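Local coordinates for glycosyl hydrolase family 2, TIM barrel domain protein (Parabacteroides merdae ATCC 43184, PDB 6DXU) that probably hydrolyses beta-glucuronides in the human gut as a family 2 beta-glucuronidase with a TIM-barrel catalytic domain, at residues His509-Glu514 / Trp584-Ala589. Sequence-based numbering, arbitrary orientation.
Sequences HFLHVE and WLTGTA
Glu514 N gives its hydrogen to Ala589 O at 2.8 Å, and Ala589 N in turn donates to His512 O at 2.9 Å, two links of a parallel beta ladder that pairs His512 with Thr588 and Val513 with Ala589. Strands 512-513 and 587-589 are the last two parallel strands of the TIM barrel, and pairing of 587-589 with the first, 323-331, closes it. The ladder slackens toward its start, where His512 N reaches Gly587 O by a weak bond of 3.3 Å.

Packing is close around these rungs. Val513 CG1 meets Ala589 CB at 3.9 Å, small apolar groups that suit the close approach of the strands; His331 touches both, while Phe362 lies on Ala589 and Arg364 on Val513. On the other face His512 and Thr588 run alongside each other in the same direction, the methyl CG2 coming within 3.8 Å of ND1, while Thr588 OG1 is occupied by Trp515 and Gln579 and His512 NE2 by Ile484 O. A CB on Gly587 would collide with the carbonyl O before it, so glycine fits.

Before the strands the chains spread, and side chains and a water replace the regular ladder. With chi1 at 52°, Thr586 holds OG1 between its backbone N and carbonyl carbon, where it donates its hydrogen to Phe510 O, though the modelled 2.4 Å is improbably short and its exact length doubtful. The water accepts from Thr586 N and lies near Trp584 O. Beside it Leu585 CD1 touches the edge of the Phe510 ring, 3.7 Å from CE1, whereas the partly exposed Trp584 makes a looser contact, CZ3 to Phe510 CD1 at 4.3 Å.

The chemistry thus implies that main-chain bonds set the register and hold the Glu514 backbone, while its side chain sets off away from 584-589 and OE2 is tied down by a salt bridge to Arg364.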
# COMPACT_ATOMS: atom_id res chain seq x y z
N HIS D 509 25.44 23.56 32.51
CA HIS D 509 24.34 23.62 33.47
C HIS D 509 24.08 22.21 33.97
O HIS D 509 23.57 21.37 33.22
CB HIS D 509 23.09 24.22 32.84
CG HIS D 509 23.29 25.59 32.27
ND1 HIS D 509 23.82 26.63 33.01
CD2 HIS D 509 23.05 26.09 31.03
CE1 HIS D 509 23.89 27.71 32.25
NE2 HIS D 509 23.43 27.41 31.05
N PHE D 510 24.39 21.96 35.23
CA PHE D 510 24.26 20.66 35.86
C PHE D 510 22.99 20.67 36.70
O PHE D 510 22.75 21.62 37.46
CB PHE D 510 25.50 20.36 36.71
CG PHE D 510 25.35 19.23 37.72
CD1 PHE D 510 24.96 19.48 39.02
CD2 PHE D 510 25.68 17.92 37.36
CE1 PHE D 510 24.86 18.43 39.95
CE2 PHE D 510 25.59 16.89 38.28
CZ PHE D 510 25.18 17.14 39.58
N LEU D 511 22.18 19.62 36.56
CA LEU D 511 20.99 19.45 37.38
C LEU D 511 20.84 17.95 37.62
O LEU D 511 20.76 17.19 36.66
CB LEU D 511 19.74 20.01 36.68
CG LEU D 511 18.41 19.73 37.36
CD1 LEU D 511 18.47 20.17 38.81
CD2 LEU D 511 17.28 20.47 36.66
N HIS D 512 20.84 17.53 38.88
CA HIS D 512 20.94 16.11 39.22
C HIS D 512 19.54 15.53 39.37
O HIS D 512 18.86 15.79 40.35
CB HIS D 512 21.76 15.97 40.50
CG HIS D 512 21.80 14.57 41.05
ND1 HIS D 512 22.24 14.30 42.33
CD2 HIS D 512 21.48 13.38 40.50
CE1 HIS D 512 22.18 13.00 42.54
NE2 HIS D 512 21.73 12.41 41.44
N VAL D 513 19.09 14.72 38.41
CA VAL D 513 17.79 14.06 38.56
C VAL D 513 17.99 12.56 38.70
O VAL D 513 18.71 11.93 37.92
CB VAL D 513 16.81 14.39 37.42
CG1 VAL D 513 16.34 15.86 37.54
CG2 VAL D 513 17.41 14.10 36.06
N GLU D 514 17.33 11.99 39.72
CA GLU D 514 17.29 10.59 40.14
C GLU D 514 18.39 10.28 41.14
O GLU D 514 19.58 10.33 40.82
CB GLU D 514 17.37 9.59 38.96
CG GLU D 514 16.24 9.78 37.95
CD GLU D 514 16.11 8.62 36.97
OE1 GLU D 514 16.55 7.50 37.32
OE2 GLU D 514 15.56 8.84 35.87
N TRP D 584 26.62 26.24 44.86
CA TRP D 584 26.68 26.24 43.40
C TRP D 584 25.64 25.32 42.76
O TRP D 584 25.53 25.31 41.53
CB TRP D 584 28.07 25.78 42.95
CG TRP D 584 28.48 24.53 43.68
CD1 TRP D 584 29.20 24.45 44.83
CD2 TRP D 584 28.11 23.19 43.33
NE1 TRP D 584 29.34 23.14 45.21
CE2 TRP D 584 28.68 22.34 44.31
CE3 TRP D 584 27.39 22.62 42.28
CZ2 TRP D 584 28.53 20.95 44.28
CZ3 TRP D 584 27.24 21.22 42.25
CH2 TRP D 584 27.81 20.41 43.24
N LEU D 585 24.90 24.56 43.56
CA LEU D 585 24.05 23.49 43.06
C LEU D 585 22.71 24.04 42.57
O LEU D 585 22.01 24.74 43.32
CB LEU D 585 23.82 22.45 44.16
CG LEU D 585 22.86 21.31 43.85
CD1 LEU D 585 23.40 20.43 42.71
CD2 LEU D 585 22.62 20.50 45.12
N THR D 586 22.36 23.73 41.32
CA THR D 586 21.02 24.04 40.85
C THR D 586 19.99 23.35 41.73
O THR D 586 19.07 23.99 42.26
CB THR D 586 20.84 23.62 39.40
OG1 THR D 586 21.24 22.24 39.27
CG2 THR D 586 21.67 24.53 38.45
N GLY D 587 20.14 22.04 41.91
CA GLY D 587 19.23 21.27 42.73
C GLY D 587 19.26 19.81 42.31
O GLY D 587 20.10 19.39 41.51
N THR D 588 18.36 19.04 42.91
CA THR D 588 18.25 17.62 42.58
C THR D 588 16.79 17.21 42.60
O THR D 588 15.92 17.95 43.07
CB THR D 588 19.02 16.71 43.54
OG1 THR D 588 18.24 16.57 44.74
CG2 THR D 588 20.41 17.25 43.88
N ALA D 589 16.53 15.99 42.12
CA ALA D 589 15.21 15.40 42.22
C ALA D 589 15.34 13.95 42.65
O ALA D 589 15.93 13.13 41.92
CB ALA D 589 14.46 15.52 40.89
O HOH W 1 24.77 23.09 39.74